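Local coordinates for Hut operon positive regulatory protein (Bacillus subtilis, PDB 4H4L), which binds regulatory sequences on hut operon mRNA in the presence of histidine and suppresses transcription termination, switching on histidine utilization, at residues A53-I64 with L102-N110; L75-V86 with I121-I129. The protein carries 1 engineered substitution. All coordinates share one frame; numbering follows the deposited sequence.

Interaction 1 of 2, residues A53-I64 with L102-N110; sequences AIETASKKSGVI and LRFAVLRGN
I54 lies over one face of the F104 ring: its CG1 stands 3.5 Å above the ring plane, over the centre, in a CH-pi contact 11° off the normal, while CD1 reaches on toward CB of F104. A57, one turn later, meets the same ring at its edge, CB lying in plane 3.9 Å from CE1 of F104. The ring takes this place because its CG sits between the backbone N and the carbonyl carbon (chi1 60°), which stands it up from the strand against helix 53-60. With F104 cut back to an alanine, the flank of I54 and the A57 methyl would probably lose their shared partner and a gap would open between helix and strand. Two residues along the strand, V106 divides its methyls: CG1 meets CG1 of V63 at 3.7 Å, and CG2 faces I54 CG2 and the S58 hydroxyl. S58 OG turns back to I54 O, 2.5 Å away, so that carbonyl receives both the hydroxyl and the amide of S58. The helix ends at K60; S61, the first residue past it, bonds its OG to A57 O, and the following turn brings V63 O to R108. R108 runs extended from CG to NE and gives NH1 to V63 O at 3.1 Å, 162° at the hydrogen, with the oxygen in the guanidinium plane. The contact thus changes character along strand 102-109 of the antiparallel sheet, from apolar packing at F104 and V106 to a guanidinium whose positive charge is met by the carboxylates of E71 and D119, in salt bridges with NH2 and NE, and by the V63 carbonyl, which probably fixes its rotation.

Interaction 2 of 2, residues L75-V86 with I121-I129; sequences LYHATMEALHGV and IAVSLYGTI. With ZN (zinc ion), chain N; HIS (histidine), chain M.
L75 sends CD1 between two residues of the neighbouring strand, V123 and I121, where helix 70-87 packs on the four-stranded antiparallel sheet of the HutP fold. Its CG lies anti to the backbone N (chi1 174°), which brings CD1 to 3.9 Å from CG2 of V123. Y76 points away from the strand, and it and H77 belong to the histidine pocket: CA of the bound histidine sits 3.1 Å above the Y76 ring, over its centre. NE2 of H77 and NE2 of that histidine both bind zinc, and H73 of the same chain and H138 of a second subunit complete the site. The helix thus has an apolar side on the sheet and a ligand side at a subunit boundary. A78 returns to the sheet, CB 3.6 Å from V123 CG2 and also near I121 CG2. T79 OG1 bonds back to L75 O at 2.6 Å, nearly in line with that carbonyl (C=O...donor angle 163°), and both V123 methyls lie near the hydroxyl. At A82 the methyl fits closely against the strand, facing V123 O and, 3.6 Å away, CD1 of L125. L83 adds a looser contact to L125. V86 crosses L125 at about a right angle, its CG2 3.5 Å from L125 CD1. Beyond the corner at G127, I129, which lines another histidine site, packs its CD1 3.7 Å from V86 O, the carbonyl oxygen that accepts a hydrogen bond from R88 NH2.

How the interactions relate
Following the chain from the N terminus, residues 53-64 come first, the last turns of helix 47-60 and the loop after them, and 75-86 follow on helix 70-87. Strand 99-109 then returns to pack against the first helix, closing the loop of interaction 1 around the second helix. Strand 120-130 comes next and closes interaction 2 around strand 99-109. The segments alternate, so the two contacts cross rather than nest. They meet in the sheet, where strands 99-109 and 120-130 are antiparallel neighbours: R103 N lies 2.7 Å from Y126 O, and L102 CD1 packs on L125 CD2. L75 of the second helix touches S58 on the first and I64 in the loop that follows it. Together the contacts lay two successive helices on adjacent central strands.

Interaction 1 of 2, residues A53-I64 with L102-N110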
loop_
_atom_site.group_PDB
_atom_site.type_symbol
_atom_site.label_atom_id
_atom_site.label_comp_id
_atom_site.label_asym_id
_atom_site.label_seq_id
_atom_site.Cartn_x
_atom_site.Cartn_y
_atom_site.Cartn_z
ATOM N N ALA A 53 5.473 10.096 -21.271
ATOM C CA ALA A 53 5.343 11.511 -21.659
ATOM C C ALA A 53 6.331 12.398 -20.892
ATOM O O ALA A 53 7.097 13.160 -21.496
ATOM C CB ALA A 53 3.915 12.008 -21.444
ATOM N N ILE A 54 6.339 12.267 -19.569
ATOM C CA ILE A 54 7.190 13.103 -18.733
ATOM C C ILE A 54 8.668 12.786 -18.920
ATOM O O ILE A 54 9.473 13.688 -18.837
ATOM C CB ILE A 54 6.834 13.015 -17.241
ATOM C CG1 ILE A 54 5.446 13.624 -16.978
ATOM C CG2 ILE A 54 7.878 13.749 -16.407
ATOM C CD1 ILE A 54 4.930 13.332 -15.572
ATOM N N GLU A 55 9.025 11.524 -19.150
ATOM C CA GLU A 55 10.430 11.169 -19.345
ATOM C C GLU A 55 10.877 11.816 -20.644
ATOM O O GLU A 55 11.908 12.518 -20.691
ATOM C CB GLU A 55 10.598 9.662 -19.428
ATOM C CG GLU A 55 12.039 9.162 -19.375
ATOM C CD GLU A 55 12.170 7.666 -19.679
ATOM O OE1 GLU A 55 11.150 6.974 -19.914
ATOM O OE2 GLU A 55 13.302 7.159 -19.700
ATOM N N THR A 56 10.071 11.603 -21.688
ATOM C CA THR A 56 10.341 12.173 -23.002
ATOM C C THR A 56 10.404 13.716 -22.979
ATOM O O THR A 56 11.374 14.276 -23.469
ATOM C CB THR A 56 9.384 11.623 -24.088
ATOM O OG1 THR A 56 9.453 10.191 -24.102
ATOM C CG2 THR A 56 9.789 12.132 -25.477
ATOM N N ALA A 57 9.426 14.394 -22.386
ATOM C CA ALA A 57 9.469 15.858 -22.347
ATOM C C ALA A 57 10.676 16.422 -21.595
ATOM O O ALA A 57 11.210 17.444 -21.994
ATOM C CB ALA A 57 8.177 16.446 -21.796
ATOM N N SER A 58 11.100 15.761 -20.521
ATOM C CA SER A 58 12.274 16.203 -19.762
ATOM C C SER A 58 13.577 15.903 -20.511
ATOM O O SER A 58 14.616 16.537 -20.272
ATOM C CB SER A 58 12.331 15.524 -18.384
ATOM O OG SER A 58 11.048 15.387 -17.803
ATOM N N LYS A 59 13.531 14.906 -21.386
ATOM C CA LYS A 59 14.688 14.571 -22.210
ATOM C C LYS A 59 14.797 15.450 -23.464
ATOM O O LYS A 59 15.888 15.901 -23.807
ATOM C CB LYS A 59 14.657 13.099 -22.606
ATOM C CG LYS A 59 15.237 12.135 -21.586
ATOM C CD LYS A 59 14.542 10.790 -21.772
ATOM C CE LYS A 59 15.498 9.609 -21.679
ATOM N NZ LYS A 59 15.869 9.299 -20.267
ATOM N N LYS A 60 13.677 15.672 -24.156
ATOM C CA LYS A 60 13.647 16.529 -25.362
ATOM C C LYS A 60 14.135 17.928 -25.029
ATOM O O LYS A 60 15.013 18.456 -25.712
ATOM C CB LYS A 60 12.263 16.571 -26.018
ATOM N N SER A 61 13.587 18.514 -23.963
ATOM C CA SER A 61 14.192 19.716 -23.378
ATOM C C SER A 61 15.447 19.360 -22.563
ATOM O O SER A 61 15.905 18.195 -22.535
ATOM C CB SER A 61 13.188 20.539 -22.572
ATOM O OG SER A 61 12.774 19.860 -21.401
ATOM N N GLY A 62 16.027 20.358 -21.918
ATOM C CA GLY A 62 17.373 20.177 -21.385
ATOM C C GLY A 62 17.363 19.528 -20.032
ATOM O O GLY A 62 18.407 19.205 -19.475
ATOM N N VAL A 63 16.154 19.305 -19.533
ATOM C CA VAL A 63 15.891 19.047 -18.126
ATOM C C VAL A 63 16.629 17.866 -17.497
ATOM O O VAL A 63 17.111 17.974 -16.371
ATOM C CB VAL A 63 14.379 18.999 -17.892
ATOM C CG1 VAL A 63 14.066 18.868 -16.411
ATOM C CG2 VAL A 63 13.754 20.271 -18.463
ATOM N N ILE A 64 16.730 16.750 -18.212
ATOM C CA ILE A 64 17.675 15.697 -17.822
ATOM C C ILE A 64 18.487 15.125 -19.008
ATOM O O ILE A 64 18.000 15.028 -20.138
ATOM C CB ILE A 64 17.027 14.553 -16.975
ATOM C CG1 ILE A 64 16.202 13.599 -17.822
ATOM C CG2 ILE A 64 16.193 15.100 -15.827
ATOM C CD1 ILE A 64 16.302 12.160 -17.368
ATOM N N LEU A 102 -3.857 15.162 -17.004
ATOM C CA LEU A 102 -2.916 15.938 -16.223
ATOM C C LEU A 102 -2.287 17.076 -17.014
ATOM O O LEU A 102 -2.452 17.183 -18.240
ATOM C CB LEU A 102 -1.859 15.041 -15.600
ATOM C CG LEU A 102 -2.318 14.040 -14.534
ATOM C CD1 LEU A 102 -1.116 13.263 -14.033
ATOM C CD2 LEU A 102 -3.002 14.728 -13.363
ATOM N N ARG A 103 -1.630 17.960 -16.279
ATOM C CA ARG A 103 -0.616 18.839 -16.814
ATOM C C ARG A 103 0.518 18.647 -15.826
ATOM O O ARG A 103 0.242 18.441 -14.654
ATOM C CB ARG A 103 -1.086 20.294 -16.813
ATOM C CG ARG A 103 -0.044 21.277 -17.367
ATOM C CD ARG A 103 -0.495 22.743 -17.380
ATOM N NE ARG A 103 0.607 23.653 -17.745
ATOM C CZ ARG A 103 0.596 24.978 -17.589
ATOM N NH1 ARG A 103 -0.462 25.595 -17.074
ATOM N NH2 ARG A 103 1.652 25.692 -17.952
ATOM N N PHE A 104 1.763 18.711 -16.297
ATOM C CA PHE A 104 2.952 18.535 -15.460
ATOM C C PHE A 104 4.008 19.643 -15.612
ATOM O O PHE A 104 4.250 20.169 -16.713
ATOM C CB PHE A 104 3.601 17.150 -15.705
ATOM C CG PHE A 104 4.035 16.921 -17.130
ATOM C CD1 PHE A 104 5.351 17.207 -17.533
ATOM C CD2 PHE A 104 3.140 16.408 -18.076
ATOM C CE1 PHE A 104 5.749 17.013 -18.852
ATOM C CE2 PHE A 104 3.540 16.193 -19.411
ATOM C CZ PHE A 104 4.847 16.496 -19.799
ATOM N N ALA A 105 4.633 19.970 -14.493
ATOM C CA ALA A 105 5.772 20.844 -14.465
ATOM C C ALA A 105 6.927 20.009 -13.986
ATOM O O ALA A 105 6.707 19.153 -13.123
ATOM C CB ALA A 105 5.516 21.961 -13.486
ATOM N N VAL A 106 8.133 20.233 -14.529
ATOM C CA VAL A 106 9.371 19.617 -14.004
ATOM C C VAL A 106 10.476 20.645 -13.755
ATOM O O VAL A 106 10.986 21.262 -14.686
ATOM C CB VAL A 106 9.981 18.559 -14.949
ATOM C CG1 VAL A 106 11.170 17.886 -14.281
ATOM C CG2 VAL A 106 8.946 17.541 -15.381
ATOM N N LEU A 107 10.863 20.799 -12.496
ATOM C CA LEU A 107 11.922 21.724 -12.116
ATOM C C LEU A 107 13.201 21.023 -11.689
ATOM O O LEU A 107 13.147 20.008 -10.997
ATOM C CB LEU A 107 11.464 22.647 -10.993
ATOM C CG LEU A 107 11.050 24.073 -11.330
ATOM C CD1 LEU A 107 11.071 24.898 -10.059
ATOM C CD2 LEU A 107 11.996 24.701 -12.336
ATOM N N ARG A 108 14.343 21.580 -12.107
ATOM C CA ARG A 108 15.662 21.116 -11.666
ATOM C C ARG A 108 16.647 22.251 -11.311
ATOM O O ARG A 108 16.819 23.226 -12.054
ATOM C CB ARG A 108 16.301 20.172 -12.685
ATOM C CG ARG A 108 17.765 19.901 -12.374
ATOM C CD ARG A 108 18.457 19.256 -13.553
ATOM N NE ARG A 108 19.713 18.619 -13.168
ATOM C CZ ARG A 108 20.247 17.582 -13.812
ATOM N NH1 ARG A 108 19.625 17.075 -14.884
ATOM N NH2 ARG A 108 21.400 17.052 -13.390
ATOM N N GLY A 109 17.313 22.084 -10.176
ATOM C CA GLY A 109 18.230 23.078 -9.660
ATOM C C GLY A 109 18.407 22.862 -8.176
ATOM O O GLY A 109 17.762 21.997 -7.583
ATOM N N ASN A 110 19.289 23.648 -7.570
ATOM C CA ASN A 110 19.544 23.533 -6.148
ATOM C C ASN A 110 18.787 24.584 -5.336
ATOM O O ASN A 110 18.999 25.775 -5.538
ATOM C CB ASN A 110 21.039 23.619 -5.879
ATOM C CG ASN A 110 21.380 23.261 -4.462
ATOM O OD1 ASN A 110 20.537 23.360 -3.576
ATOM N ND2 ASN A 110 22.615 22.832 -4.237
#

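Interaction 2 of 2, residues L75-V86 with I121-I129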
loop_
_atom_site.group_PDB
_atom_site.type_symbol
_atom_site.label_atom_id
_atom_site.label_comp_id
_atom_site.label_asym_id
_atom_site.label_seq_id
_atom_site.Cartn_x
_atom_site.Cartn_y
_atom_site.Cartn_z
ATOM N N LEU A 75 14.418 10.755 -12.070
ATOM C CA LEU A 75 13.188 11.219 -12.671
ATOM C C LEU A 75 12.097 10.140 -12.607
ATOM O O LEU A 75 10.893 10.459 -12.454
ATOM C CB LEU A 75 13.439 11.710 -14.086
ATOM C CG LEU A 75 12.237 12.102 -14.932
ATOM C CD1 LEU A 75 11.504 13.262 -14.305
ATOM C CD2 LEU A 75 12.736 12.420 -16.328
ATOM N N TYR A 76 12.513 8.876 -12.658
ATOM C CA TYR A 76 11.554 7.816 -12.563
ATOM C C TYR A 76 10.936 7.916 -11.185
ATOM O O TYR A 76 9.707 8.069 -11.038
ATOM C CB TYR A 76 12.157 6.455 -12.787
ATOM C CG TYR A 76 11.115 5.377 -12.679
ATOM C CD1 TYR A 76 10.143 5.189 -13.695
ATOM C CD2 TYR A 76 11.068 4.544 -11.546
ATOM C CE1 TYR A 76 9.164 4.199 -13.561
ATOM C CE2 TYR A 76 10.114 3.558 -11.418
ATOM C CZ TYR A 76 9.173 3.394 -12.407
ATOM O OH TYR A 76 8.242 2.414 -12.229
ATOM N N HIS A 77 11.799 7.945 -10.180
ATOM C CA HIS A 77 11.339 7.929 -8.824
ATOM C C HIS A 77 10.622 9.153 -8.380
ATOM O O HIS A 77 9.687 9.042 -7.579
ATOM C CB HIS A 77 12.464 7.565 -7.890
ATOM C CG HIS A 77 12.776 6.099 -7.910
ATOM N ND1 HIS A 77 12.043 5.202 -7.250
ATOM C CD2 HIS A 77 13.760 5.387 -8.570
ATOM C CE1 HIS A 77 12.526 3.977 -7.468
ATOM N NE2 HIS A 77 13.590 4.087 -8.265
ATOM N N ALA A 78 11.009 10.319 -8.896
ATOM C CA ALA A 78 10.358 11.561 -8.457
ATOM C C ALA A 78 8.931 11.563 -8.959
ATOM O O ALA A 78 8.014 12.066 -8.307
ATOM C CB ALA A 78 11.105 12.768 -8.966
ATOM N N THR A 79 8.756 10.933 -10.113
ATOM C CA THR A 79 7.458 10.759 -10.706
ATOM C C THR A 79 6.593 9.831 -9.887
ATOM O O THR A 79 5.438 10.189 -9.630
ATOM C CB THR A 79 7.582 10.215 -12.130
ATOM O OG1 THR A 79 8.413 11.094 -12.889
ATOM C CG2 THR A 79 6.189 10.084 -12.788
ATOM N N MET A 80 7.118 8.652 -9.502
ATOM C CA MET A 80 6.357 7.692 -8.659
ATOM C C MET A 80 5.798 8.466 -7.512
ATOM O O MET A 80 4.603 8.392 -7.209
ATOM C CB MET A 80 7.215 6.609 -8.005
ATOM C CG MET A 80 7.765 5.545 -8.913
ATOM S SD MET A 80 6.605 4.198 -9.015
ATOM C CE MET A 80 5.745 4.754 -10.494
ATOM N N GLU A 81 6.681 9.223 -6.878
ATOM C CA GLU A 81 6.289 9.984 -5.735
ATOM C C GLU A 81 5.169 10.967 -6.039
ATOM O O GLU A 81 4.215 11.048 -5.278
ATOM C CB GLU A 81 7.499 10.624 -5.063
ATOM C CG GLU A 81 7.960 9.757 -3.925
ATOM C CD GLU A 81 9.302 10.149 -3.386
ATOM O OE1 GLU A 81 10.245 9.305 -3.450
ATOM O OE2 GLU A 81 9.390 11.286 -2.869
ATOM N N ALA A 82 5.235 11.652 -7.163
ATOM C CA ALA A 82 4.145 12.563 -7.539
ATOM C C ALA A 82 2.848 11.843 -7.833
ATOM O O ALA A 82 1.787 12.338 -7.522
ATOM C CB ALA A 82 4.544 13.468 -8.718
ATOM N N LEU A 83 2.928 10.678 -8.462
ATOM C CA LEU A 83 1.713 9.880 -8.750
ATOM C C LEU A 83 1.040 9.354 -7.454
ATOM O O LEU A 83 -0.165 9.029 -7.465
ATOM C CB LEU A 83 2.053 8.709 -9.675
ATOM C CG LEU A 83 2.355 8.843 -11.161
ATOM C CD1 LEU A 83 3.083 7.603 -11.669
ATOM C CD2 LEU A 83 1.042 9.003 -11.900
ATOM N N HIS A 84 1.799 9.262 -6.348
ATOM C CA HIS A 84 1.168 8.883 -5.078
ATOM C C HIS A 84 0.127 9.896 -4.682
ATOM O O HIS A 84 -0.913 9.526 -4.167
ATOM C CB HIS A 84 2.152 8.669 -3.945
ATOM C CG HIS A 84 2.611 7.243 -3.795
ATOM N ND1 HIS A 84 3.828 6.817 -4.240
ATOM C CD2 HIS A 84 1.982 6.123 -3.224
ATOM C CE1 HIS A 84 3.976 5.486 -3.967
ATOM N NE2 HIS A 84 2.849 5.063 -3.335
ATOM N N GLY A 85 0.399 11.176 -4.948
ATOM C CA GLY A 85 -0.545 12.245 -4.707
ATOM C C GLY A 85 -1.755 12.104 -5.578
ATOM O O GLY A 85 -2.884 12.201 -5.116
ATOM N N VAL A 86 -1.520 11.885 -6.864
ATOM C CA VAL A 86 -2.621 11.738 -7.817
ATOM C C VAL A 86 -3.530 10.544 -7.506
ATOM O O VAL A 86 -4.763 10.650 -7.614
ATOM C CB VAL A 86 -2.101 11.629 -9.254
ATOM C CG1 VAL A 86 -3.226 11.237 -10.214
ATOM C CG2 VAL A 86 -1.458 12.944 -9.662
ATOM N N ILE A 121 15.288 17.491 -8.101
ATOM C CA ILE A 121 14.247 17.577 -9.142
ATOM C C ILE A 121 12.838 17.536 -8.541
ATOM O O ILE A 121 12.638 17.035 -7.443
ATOM C CB ILE A 121 14.479 16.532 -10.265
ATOM C CG1 ILE A 121 13.598 16.811 -11.480
ATOM C CG2 ILE A 121 14.297 15.117 -9.759
ATOM C CD1 ILE A 121 13.999 15.988 -12.682
ATOM N N ALA A 122 11.866 18.101 -9.235
ATOM C CA ALA A 122 10.531 18.139 -8.689
ATOM C C ALA A 122 9.606 17.889 -9.824
ATOM O O ALA A 122 9.702 18.569 -10.826
ATOM C CB ALA A 122 10.224 19.485 -8.065
ATOM N N VAL A 123 8.744 16.885 -9.670
ATOM C CA VAL A 123 7.772 16.542 -10.676
ATOM C C VAL A 123 6.411 16.881 -10.074
ATOM O O VAL A 123 6.041 16.328 -9.047
ATOM C CB VAL A 123 7.908 15.065 -11.039
ATOM C CG1 VAL A 123 6.977 14.709 -12.167
ATOM C CG2 VAL A 123 9.345 14.750 -11.445
ATOM N N SER A 124 5.703 17.846 -10.649
ATOM C CA SER A 124 4.469 18.314 -10.034
ATOM C C SER A 124 3.341 18.023 -10.986
ATOM O O SER A 124 3.444 18.346 -12.163
ATOM C CB SER A 124 4.519 19.826 -9.739
ATOM O OG SER A 124 5.584 20.168 -8.852
ATOM N N LEU A 125 2.272 17.407 -10.488
ATOM C CA LEU A 125 1.188 16.980 -11.354
ATOM C C LEU A 125 -0.080 17.737 -11.004
ATOM O O LEU A 125 -0.363 17.889 -9.823
ATOM C CB LEU A 125 0.959 15.496 -11.136
ATOM C CG LEU A 125 2.094 14.568 -11.537
ATOM C CD1 LEU A 125 1.804 13.165 -11.032
ATOM C CD2 LEU A 125 2.210 14.560 -13.050
ATOM N N TYR A 126 -0.830 18.218 -12.000
ATOM C CA TYR A 126 -2.177 18.767 -11.744
ATOM C C TYR A 126 -3.196 18.474 -12.833
ATOM O O TYR A 126 -2.885 18.478 -14.001
ATOM C CB TYR A 126 -2.160 20.274 -11.412
ATOM C CG TYR A 126 -3.549 20.869 -11.274
ATOM C CD1 TYR A 126 -4.117 21.630 -12.310
ATOM C CD2 TYR A 126 -4.319 20.630 -10.134
ATOM C CE1 TYR A 126 -5.402 22.149 -12.205
ATOM C CE2 TYR A 126 -5.603 21.138 -10.021
ATOM C CZ TYR A 126 -6.136 21.893 -11.051
ATOM O OH TYR A 126 -7.408 22.391 -10.918
ATOM N N GLY A 127 -4.439 18.240 -12.438
ATOM C CA GLY A 127 -5.486 17.972 -13.402
ATOM C C GLY A 127 -6.646 17.247 -12.771
ATOM O O GLY A 127 -6.904 17.358 -11.594
ATOM N N THR A 128 -7.379 16.503 -13.563
ATOM C CA THR A 128 -8.462 15.750 -12.988
ATOM C C THR A 128 -8.252 14.237 -13.045
ATOM O O THR A 128 -7.361 13.735 -13.745
ATOM C CB THR A 128 -9.770 16.036 -13.695
ATOM O OG1 THR A 128 -9.743 15.342 -14.939
ATOM C CG2 THR A 128 -9.954 17.532 -13.893
ATOM N N ILE A 129 -9.099 13.563 -12.270
ATOM C CA ILE A 129 -9.206 12.140 -12.175
ATOM C C ILE A 129 -10.711 11.892 -12.087
ATOM O O ILE A 129 -11.445 12.694 -11.485
ATOM C CB ILE A 129 -8.463 11.620 -10.926
ATOM C CG1 ILE A 129 -8.332 10.087 -10.978
ATOM C CG2 ILE A 129 -9.101 12.153 -9.636
ATOM C CD1 ILE A 129 -7.169 9.561 -10.173
HETATM ZN ZN ZN N . 14.920 2.408 -8.473
HETATM N N HIS M . 11.086 2.076 -15.200
HETATM C CA HIS M . 11.868 2.258 -13.954
HETATM C C HIS M . 13.156 2.867 -14.309
HETATM O O HIS M . 13.096 3.914 -14.932
HETATM C CB HIS M . 12.107 0.951 -13.200
HETATM C CG HIS M . 12.649 1.149 -11.802
HETATM N ND1 HIS M . 12.146 0.499 -10.708
HETATM C CD2 HIS M . 13.633 1.993 -11.336
HETATM C CE1 HIS M . 12.807 0.895 -9.620
HETATM N NE2 HIS M . 13.709 1.812 -10.016
HETATM O OXT HIS M . 14.231 2.349 -13.978
#